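Local coordinates for protein putative hydrolase (Acinetobacter sp. NBRC 100985, PDB 4XUK) that probably hydrolyses organophosphate triesters and lactones at a two-zinc active site, as a member of the metallo-beta-lactamase superfamily, at residues Thr23-Pro28 with Ala48-Gly53; Val63-Ser68 with Asp185-Lys190; Lys178-Gly183 with Phe202-Lys207. The protein carries 2 engineered substitutions. One frame throughout, in Å; residues are numbered along the deposited sequence.

In the fold
All three contacts reach the sheet that runs from strand 6-11 to strand 177-180, one of the two that form the metallo-beta-lactamase fold. Interaction 1 stands apart, its centre about 36 Å from that of interaction 2 and about 32 Å from that of interaction 3, on the opposite side of the chain's centre. Interactions 2 and 3 join this sheet to the second one. Their centres are about 11 Å apart and they touch, Lys190 N lying 2.9 Å from Glu205 O, a probable hydrogen bond. Two contacts approach the zinc site: the side chain of Met26 in interaction 1 is about 9 Å from a zinc ion, that of Phe202 in interaction 3 about 12 Å.

Interaction 1 (Thr23-Pro28 with Ala48-Gly53); sequences TNFMSP and ADQEKG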
loop_
_atom_site.group_PDB
_atom_site.type_symbol
_atom_site.label_atom_id
_atom_site.label_comp_id
_atom_site.label_asym_id
_atom_site.label_seq_id
_atom_site.Cartn_x
_atom_site.Cartn_y
_atom_site.Cartn_z
ATOM N N THR A 23 13.567 -0.910 6.220
ATOM C CA THR A 23 13.059 0.453 6.242
ATOM C C THR A 23 14.049 1.372 6.951
ATOM O O THR A 23 14.467 1.086 8.077
ATOM C CB THR A 23 11.717 0.512 6.978
ATOM O OG1 THR A 23 10.812 -0.436 6.401
ATOM C CG2 THR A 23 11.116 1.894 6.866
ATOM N N ASN A 24 14.423 2.457 6.313
ATOM C CA ASN A 24 15.192 3.473 6.984
ATOM C C ASN A 24 14.393 4.659 7.458
ATOM O O ASN A 24 13.348 4.907 6.965
ATOM C CB ASN A 24 16.312 3.991 6.140
ATOM C CG ASN A 24 17.386 2.980 5.916
ATOM O OD1 ASN A 24 17.564 2.046 6.633
ATOM N ND2 ASN A 24 18.089 3.182 4.886
ATOM N N PHE A 25 14.960 5.413 8.390
ATOM C CA PHE A 25 14.351 6.672 8.816
ATOM C C PHE A 25 15.390 7.783 8.722
ATOM O O PHE A 25 16.162 8.003 9.654
ATOM C CB PHE A 25 13.792 6.549 10.237
ATOM C CG PHE A 25 12.659 5.567 10.352
ATOM C CD1 PHE A 25 12.913 4.220 10.555
ATOM C CD2 PHE A 25 11.343 5.992 10.245
ATOM C CE1 PHE A 25 11.875 3.312 10.643
ATOM C CE2 PHE A 25 10.298 5.087 10.341
ATOM C CZ PHE A 25 10.571 3.741 10.538
ATOM N N MET A 26 15.424 8.469 7.585
ATOM C CA MET A 26 16.496 9.424 7.322
ATOM C C MET A 26 16.186 10.840 7.805
ATOM O O MET A 26 15.027 11.206 8.010
ATOM C CB MET A 26 16.877 9.418 5.838
ATOM C CG MET A 26 15.771 9.804 4.887
ATOM S SD MET A 26 16.238 9.594 3.139
ATOM C CE MET A 26 14.669 10.019 2.368
ATOM N N SER A 27 17.231 11.630 8.017
ATOM C CA SER A 27 17.049 13.010 8.454
ATOM C C SER A 27 16.350 13.831 7.377
ATOM O O SER A 27 16.696 13.731 6.213
ATOM C CB SER A 27 18.410 13.644 8.757
ATOM O OG SER A 27 18.240 14.992 9.153
ATOM N N PRO A 28 15.375 14.673 7.764
ATOM C CA PRO A 28 14.813 15.615 6.784
ATOM C C PRO A 28 15.880 16.568 6.241
ATOM O O PRO A 28 15.695 17.145 5.163
ATOM C CB PRO A 28 13.776 16.403 7.601
ATOM C CG PRO A 28 14.209 16.246 9.038
ATOM C CD PRO A 28 14.792 14.849 9.105
ATOM N N ALA A 48 3.770 12.075 7.549
ATOM C CA ALA A 48 5.069 11.423 7.492
ATOM C C ALA A 48 6.100 12.245 8.246
ATOM O O ALA A 48 7.308 12.097 8.007
ATOM C CB ALA A 48 5.504 11.267 6.024
ATOM N N ASP A 49 5.631 13.117 9.115
ATOM C CA ASP A 49 6.473 14.044 9.856
ATOM C C ASP A 49 6.895 13.513 11.226
ATOM O O ASP A 49 6.869 14.216 12.184
ATOM C CB ASP A 49 5.788 15.404 10.015
ATOM C CG ASP A 49 6.786 16.570 10.199
ATOM O OD1 ASP A 49 7.930 16.507 9.741
ATOM O OD2 ASP A 49 6.406 17.554 10.835
ATOM N N GLN A 50 7.315 12.262 11.288
ATOM C CA GLN A 50 7.648 11.620 12.548
ATOM C C GLN A 50 9.063 11.987 13.035
ATOM O O GLN A 50 9.980 12.048 12.282
ATOM C CB GLN A 50 7.412 10.105 12.535
ATOM C CG GLN A 50 7.028 9.474 11.199
ATOM C CD GLN A 50 7.569 8.048 10.988
ATOM O OE1 GLN A 50 8.158 7.761 9.990
ATOM N NE2 GLN A 50 7.331 7.160 11.943
ATOM N N GLU A 51 9.214 12.281 14.307
ATOM C CA GLU A 51 10.509 12.695 14.820
ATOM C C GLU A 51 11.578 11.648 14.576
ATOM O O GLU A 51 12.697 11.980 14.451
ATOM C CB GLU A 51 10.407 13.029 16.305
ATOM C CG GLU A 51 11.575 13.798 16.893
ATOM C CD GLU A 51 12.343 14.663 15.898
ATOM O OE1 GLU A 51 11.834 15.708 15.452
ATOM O OE2 GLU A 51 13.484 14.289 15.579
ATOM N N LYS A 52 11.208 10.390 14.474
ATOM C CA LYS A 52 12.149 9.311 14.175
ATOM C C LYS A 52 12.908 9.561 12.868
ATOM O O LYS A 52 14.075 9.183 12.729
ATOM C CB LYS A 52 11.401 7.978 14.097
ATOM C CG LYS A 52 12.287 6.743 14.248
ATOM C CD LYS A 52 11.461 5.463 14.111
ATOM C CE LYS A 52 12.251 4.237 14.547
ATOM N NZ LYS A 52 11.517 2.974 14.268
ATOM N N GLY A 53 12.246 10.202 11.908
ATOM C CA GLY A 53 12.872 10.508 10.631
ATOM C C GLY A 53 11.929 10.268 9.466
ATOM O O GLY A 53 10.763 9.924 9.659
#
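Phe25 carries this contact, its ring met by Lys52 over one face and by Gln50 at the edge. With CG anti to the carbonyl carbon (chi1 -65°), the ring leaves strand 14-26 toward the loop at 48-53. Lys52 has its CG anti to the backbone N and the rest of its chain extended, which lays the methylenes obliquely across the ring: Lys52 CD sits over the centre, 3.8 Å from the Phe25 centroid and 4° off the ring normal, a well-centred CH-pi contact. Lys52 NZ is 4.2 Å from the Phe25 centroid and 32° off the normal, so the cation-pi contact is off-centre, with CE1 the nearest ring atom.

The Gln50 chain bends at chi2, and Gln50 OE1 approaches the edge in the plane of the ring, 3.4 Å from Phe25 CE2, where the polarised C-H groups suit a carbonyl oxygen. The amide itself is steeply inclined to the ring.

Gly53 N donates to Gln50 O at 2.9 Å, making a beta turn that presents Lys52 to the ring, and Lys52 O lies 3.6 Å from Phe25 CB. Gly53 follows with a positive phi, and its CA comes to 3.5 Å from Met26 O; the chains meet here without room for a side chain. The Met26 side chain starts away from the loop and touches Phe31, Ile234 and Tyr236.

Lys290 of the second subunit packs on both Phe25 and Gln50, placing the ring beside the dimer interface. Backbone hydrogen bonds of Asn24 with Thr56 and of Met26 with Val54 pair the strands just beyond. The contact thus lies where the helical excursion through 36-45 returns to form the antiparallel strand pair 14-26 and 54-64 of a metallo-beta-lactamase sheet.

Interaction 2 (Val63-Ser68 with Asp185-Lys190); sequences VNIGKS and DIQGFK
Val63 and Phe189 meet from opposite directions, the valine against the ring's edge rather than its face. Val63 CG1, anti to the backbone N, comes to 3.7 Å from Phe189 CZ, and Val63 CB lies nearly in the ring plane beyond the same atom. Ile65 reaches the turn, its CD1 in van der Waals contact with the backbone O of Gln187, 3.7 Å away. Ile65 CG1 lies between the backbone N and the carbonyl carbon (chi1 64°), and the chain extends from it across to the turn.

The polar part is looser. Ser68 OG makes a weak hydrogen bond to Gln187 OE1 at 3.5 Å, while the stronger partner of that amide is Thr103, whose OG1 bonds to Gln187 NE2.

Behind these side chains stand two turns. Ile186 to Phe189 form a type I' turn, closed by Phe189 N to Ile186 O at 2.8 Å; it brings Gln187 and Phe189 to the same contact. On the other side Ile65 N bonds to Ser68 O, and Asn64 OD1 accepts from Gly66 N at 2.9 Å in an Asx turn, shaping the bend that carries Ile65 and Ser68.

Two hairpin ends therefore face each other, one from each sheet, and Phe189 continues inward to Ile70 and Ile72 of strand 69-72, Leu105 of strand 103-105, Leu206 of strand 202-208 and Phe215 of strand 211-215.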
loop_
_atom_site.group_PDB
_atom_site.type_symbol
_atom_site.label_atom_id
_atom_site.label_comp_id
_atom_site.label_asym_id
_atom_site.label_seq_id
_atom_site.Cartn_x
_atom_site.Cartn_y
_atom_site.Cartn_z
ATOM N N VAL A 63 11.646 -10.506 -11.438
ATOM C CA VAL A 63 10.838 -10.497 -12.653
ATOM C C VAL A 63 10.872 -11.880 -13.301
ATOM O O VAL A 63 11.915 -12.333 -13.798
ATOM C CB VAL A 63 11.350 -9.454 -13.660
ATOM C CG1 VAL A 63 10.395 -9.331 -14.846
ATOM C CG2 VAL A 63 11.528 -8.091 -12.976
ATOM N N ASN A 64 9.727 -12.545 -13.289
ATOM C CA ASN A 64 9.576 -13.844 -13.930
ATOM C C ASN A 64 9.042 -13.627 -15.348
ATOM O O ASN A 64 7.859 -13.321 -15.534
ATOM C CB ASN A 64 8.611 -14.700 -13.100
ATOM C CG ASN A 64 8.384 -16.088 -13.682
ATOM O OD1 ASN A 64 8.717 -16.363 -14.836
ATOM N ND2 ASN A 64 7.794 -16.967 -12.879
ATOM N N ILE A 65 9.909 -13.768 -16.346
ATOM C CA ILE A 65 9.470 -13.579 -17.728
ATOM C C ILE A 65 9.179 -14.907 -18.433
ATOM O O ILE A 65 9.061 -14.949 -19.657
ATOM C CB ILE A 65 10.475 -12.755 -18.561
ATOM C CG1 ILE A 65 11.808 -13.491 -18.682
ATOM C CG2 ILE A 65 10.685 -11.369 -17.945
ATOM C CD1 ILE A 65 12.760 -12.838 -19.667
ATOM N N GLY A 66 9.039 -15.979 -17.656
ATOM C CA GLY A 66 8.687 -17.281 -18.207
ATOM C C GLY A 66 9.843 -18.260 -18.180
ATOM O O GLY A 66 9.864 -19.185 -17.378
ATOM N N LYS A 67 10.812 -18.062 -19.060
ATOM C CA LYS A 67 11.968 -18.947 -19.103
ATOM C C LYS A 67 13.076 -18.468 -18.170
ATOM O O LYS A 67 13.965 -19.239 -17.799
ATOM C CB LYS A 67 12.485 -19.059 -20.534
ATOM C CG LYS A 67 12.200 -17.830 -21.379
ATOM C CD LYS A 67 13.095 -16.665 -20.999
ATOM C CE LYS A 67 14.243 -16.527 -21.970
ATOM N NZ LYS A 67 13.791 -15.950 -23.269
ATOM N N SER A 68 13.013 -17.193 -17.789
ATOM C CA SER A 68 14.023 -16.607 -16.924
ATOM C C SER A 68 13.419 -15.882 -15.731
ATOM O O SER A 68 12.268 -15.423 -15.762
ATOM C CB SER A 68 14.928 -15.652 -17.711
ATOM O OG SER A 68 15.654 -16.346 -18.712
ATOM N N ASP A 185 20.618 -4.542 -24.854
ATOM C CA ASP A 185 19.416 -5.145 -24.295
ATOM C C ASP A 185 19.867 -6.378 -23.530
ATOM O O ASP A 185 20.689 -7.145 -24.030
ATOM C CB ASP A 185 18.458 -5.567 -25.408
ATOM C CG ASP A 185 17.483 -4.468 -25.810
ATOM O OD1 ASP A 185 17.733 -3.274 -25.526
ATOM O OD2 ASP A 185 16.454 -4.810 -26.434
ATOM N N ILE A 186 19.347 -6.566 -22.322
ATOM C CA ILE A 186 19.682 -7.743 -21.526
ATOM C C ILE A 186 18.411 -8.444 -21.088
ATOM O O ILE A 186 17.615 -7.860 -20.351
ATOM C CB ILE A 186 20.470 -7.354 -20.267
ATOM C CG1 ILE A 186 21.677 -6.500 -20.647
ATOM C CG2 ILE A 186 20.872 -8.607 -19.480
ATOM C CD1 ILE A 186 22.204 -5.646 -19.529
ATOM N N GLN A 187 18.233 -9.688 -21.541
ATOM C CA GLN A 187 17.065 -10.503 -21.191
ATOM C C GLN A 187 15.761 -9.817 -21.565
ATOM O O GLN A 187 14.744 -9.976 -20.878
ATOM C CB GLN A 187 17.057 -10.830 -19.694
ATOM C CG GLN A 187 18.162 -11.780 -19.244
ATOM C CD GLN A 187 17.787 -13.244 -19.437
ATOM O OE1 GLN A 187 17.050 -13.595 -20.362
ATOM N NE2 GLN A 187 18.303 -14.104 -18.565
ATOM N N GLY A 188 15.796 -9.040 -22.642
ATOM C CA GLY A 188 14.617 -8.330 -23.100
ATOM C C GLY A 188 14.405 -7.005 -22.395
ATOM O O GLY A 188 13.456 -6.283 -22.708
ATOM N N PHE A 189 15.276 -6.684 -21.441
ATOM C CA PHE A 189 15.217 -5.389 -20.772
ATOM C C PHE A 189 16.020 -4.362 -21.549
ATOM O O PHE A 189 17.106 -4.663 -22.052
ATOM C CB PHE A 189 15.758 -5.474 -19.336
ATOM C CG PHE A 189 14.868 -6.242 -18.392
ATOM C CD1 PHE A 189 14.836 -7.636 -18.417
ATOM C CD2 PHE A 189 14.069 -5.571 -17.480
ATOM C CE1 PHE A 189 14.019 -8.348 -17.541
ATOM C CE2 PHE A 189 13.257 -6.268 -16.606
ATOM C CZ PHE A 189 13.225 -7.660 -16.636
ATOM N N LYS A 190 15.499 -3.158 -21.649
ATOM C CA LYS A 190 16.222 -2.059 -22.222
ATOM C C LYS A 190 16.915 -1.187 -21.166
ATOM O O LYS A 190 16.345 -0.816 -20.193
ATOM C CB LYS A 190 15.332 -1.242 -23.090
ATOM C CG LYS A 190 16.040 -0.075 -23.642
ATOM C CD LYS A 190 15.184 0.700 -24.583
ATOM C CE LYS A 190 15.838 2.002 -24.951
ATOM N NZ LYS A 190 15.107 2.413 -26.154
#

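Interaction 3 (Lys178-Gly183 with Phe202-Lys207); sequences KTYKLG and FSYELK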
loop_
_atom_site.group_PDB
_atom_site.type_symbol
_atom_site.label_atom_id
_atom_site.label_comp_id
_atom_site.label_asym_id
_atom_site.label_seq_id
_atom_site.Cartn_x
_atom_site.Cartn_y
_atom_site.Cartn_z
ATOM N N LYS A 178 29.294 -8.761 -15.123
ATOM C CA LYS A 178 29.381 -8.233 -16.473
ATOM C C LYS A 178 29.051 -6.749 -16.460
ATOM O O LYS A 178 28.307 -6.279 -15.593
ATOM C CB LYS A 178 28.381 -8.957 -17.377
ATOM C CG LYS A 178 28.475 -10.474 -17.355
ATOM C CD LYS A 178 29.806 -10.947 -17.918
ATOM C CE LYS A 178 29.813 -12.451 -18.150
ATOM N NZ LYS A 178 31.066 -12.869 -18.843
ATOM N N THR A 179 29.602 -6.008 -17.415
ATOM C CA THR A 179 29.174 -4.627 -17.624
ATOM C C THR A 179 28.560 -4.464 -19.012
ATOM O O THR A 179 28.781 -5.300 -19.894
ATOM C CB THR A 179 30.314 -3.611 -17.392
ATOM O OG1 THR A 179 31.319 -3.757 -18.398
ATOM C CG2 THR A 179 30.941 -3.827 -16.019
ATOM N N TYR A 180 27.769 -3.406 -19.192
ATOM C CA TYR A 180 27.105 -3.153 -20.471
ATOM C C TYR A 180 27.234 -1.690 -20.871
ATOM O O TYR A 180 27.615 -0.837 -20.058
ATOM C CB TYR A 180 25.616 -3.538 -20.420
ATOM C CG TYR A 180 24.827 -2.755 -19.390
ATOM C CD1 TYR A 180 24.416 -1.448 -19.644
ATOM C CD2 TYR A 180 24.504 -3.316 -18.162
ATOM C CE1 TYR A 180 23.715 -0.727 -18.708
ATOM C CE2 TYR A 180 23.788 -2.599 -17.213
ATOM C CZ TYR A 180 23.400 -1.308 -17.497
ATOM O OH TYR A 180 22.695 -0.577 -16.565
ATOM N N LYS A 181 26.844 -1.389 -22.085
ATOM C CA LYS A 181 26.806 -0.033 -22.565
ATOM C C LYS A 181 25.415 0.344 -23.035
ATOM O O LYS A 181 24.637 -0.496 -23.333
ATOM C CB LYS A 181 27.799 0.113 -23.705
ATOM C CG LYS A 181 29.193 0.356 -23.235
ATOM C CD LYS A 181 29.282 1.602 -22.333
ATOM C CE LYS A 181 28.410 2.762 -22.833
ATOM N NZ LYS A 181 27.418 3.213 -21.841
ATOM N N LEU A 182 25.138 1.616 -23.144
ATOM C CA LEU A 182 23.914 2.108 -23.721
ATOM C C LEU A 182 23.554 1.358 -25.001
ATOM O O LEU A 182 24.456 1.049 -25.714
ATOM C CB LEU A 182 24.208 3.544 -24.035
ATOM C CG LEU A 182 23.084 4.515 -24.179
ATOM C CD1 LEU A 182 21.822 4.091 -23.433
ATOM C CD2 LEU A 182 23.623 5.844 -23.750
ATOM N N GLY A 183 22.275 1.074 -25.301
ATOM C CA GLY A 183 21.936 0.362 -26.520
ATOM C C GLY A 183 21.862 -1.134 -26.294
ATOM O O GLY A 183 21.229 -1.858 -27.071
ATOM N N PHE A 202 21.702 3.603 -13.988
ATOM C CA PHE A 202 20.812 3.272 -15.092
ATOM C C PHE A 202 19.484 2.754 -14.565
ATOM O O PHE A 202 19.413 2.157 -13.478
ATOM C CB PHE A 202 21.413 2.164 -15.964
ATOM C CG PHE A 202 22.237 2.658 -17.131
ATOM C CD1 PHE A 202 23.436 3.326 -16.923
ATOM C CD2 PHE A 202 21.830 2.409 -18.436
ATOM C CE1 PHE A 202 24.211 3.762 -18.004
ATOM C CE2 PHE A 202 22.597 2.839 -19.516
ATOM C CZ PHE A 202 23.784 3.522 -19.297
ATOM N N SER A 203 18.432 2.955 -15.347
ATOM C CA SER A 203 17.151 2.331 -15.058
ATOM C C SER A 203 16.916 1.263 -16.118
ATOM O O SER A 203 17.618 1.237 -17.128
ATOM C CB SER A 203 16.026 3.371 -15.055
ATOM O OG SER A 203 16.324 4.433 -14.165
ATOM N N TYR A 204 15.936 0.384 -15.890
ATOM C CA TYR A 204 15.676 -0.718 -16.801
ATOM C C TYR A 204 14.203 -0.754 -17.187
ATOM O O TYR A 204 13.325 -0.733 -16.318
ATOM C CB TYR A 204 16.085 -2.045 -16.151
ATOM C CG TYR A 204 17.542 -2.093 -15.763
ATOM C CD1 TYR A 204 18.527 -2.272 -16.730
ATOM C CD2 TYR A 204 17.938 -1.949 -14.436
ATOM C CE1 TYR A 204 19.864 -2.313 -16.388
ATOM C CE2 TYR A 204 19.282 -1.991 -14.081
ATOM C CZ TYR A 204 20.236 -2.165 -15.063
ATOM O OH TYR A 204 21.579 -2.209 -14.729
ATOM N N GLU A 205 13.930 -0.796 -18.492
ATOM C CA GLU A 205 12.550 -0.842 -18.975
ATOM C C GLU A 205 12.191 -2.211 -19.558
ATOM O O GLU A 205 12.920 -2.761 -20.398
ATOM C CB GLU A 205 12.297 0.259 -20.006
ATOM C CG GLU A 205 10.834 0.345 -20.447
ATOM C CD GLU A 205 10.578 1.511 -21.379
ATOM O OE1 GLU A 205 11.559 2.142 -21.827
ATOM O OE2 GLU A 205 9.396 1.790 -21.658
ATOM N N LEU A 206 11.068 -2.746 -19.088
ATOM C CA LEU A 206 10.519 -4.018 -19.546
ATOM C C LEU A 206 9.224 -3.712 -20.277
ATOM O O LEU A 206 8.265 -3.242 -19.669
ATOM C CB LEU A 206 10.188 -4.916 -18.347
ATOM C CG LEU A 206 10.225 -6.455 -18.430
ATOM C CD1 LEU A 206 9.011 -7.095 -17.768
ATOM C CD2 LEU A 206 10.416 -6.979 -19.839
ATOM N N LYS A 207 9.187 -3.961 -21.578
ATOM C CA LYS A 207 7.930 -3.811 -22.312
ATOM C C LYS A 207 7.229 -5.154 -22.470
ATOM O O LYS A 207 7.779 -6.101 -23.033
ATOM C CB LYS A 207 8.158 -3.137 -23.670
ATOM C CG LYS A 207 8.835 -1.773 -23.552
ATOM C CD LYS A 207 8.942 -1.057 -24.896
ATOM C CE LYS A 207 10.018 0.031 -24.863
ATOM N NZ LYS A 207 11.404 -0.537 -24.914
#
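Tyr180 points one edge of its ring at the face of Phe202, a T-shaped pair with centroids 5.2 Å apart and planes at 83°. The leading atom is Tyr180 CE1, which stands over the Phe202 face toward its rim, 3.7 Å from Phe202 CD2. Tyr180 CG lies between the backbone N and the carbonyl carbon (chi1 61°), and this sends the ring inward from strand 177-180. The hydroxyl slides past the phenylalanine, Tyr180 OH coming to a tight 3.1 Å from Phe202 CB.

The two strands belong to different sheets, so these rings are part of the hydrophobic filling of the alpha-beta/beta-alpha sandwich that defines the metallo-beta-lactamase fold. Val191 of strand 189-193 and Ser133 of strand 129-133 add to the packing around Tyr180.

Tyr204 comes from the opposite direction and sets its OH at the edge of the Tyr180 ring, near its plane. The hydroxyls approach closely, Tyr180 OH lying 2.7 Å from Tyr204 OH. Tyr204 OH is hydrogen-bonded to the backbone O of Leu106, which anchors it inside the core. Leu182 crosses Phe202 at about a right angle, with Leu182 CD1 4.2 Å from Phe202 CE2.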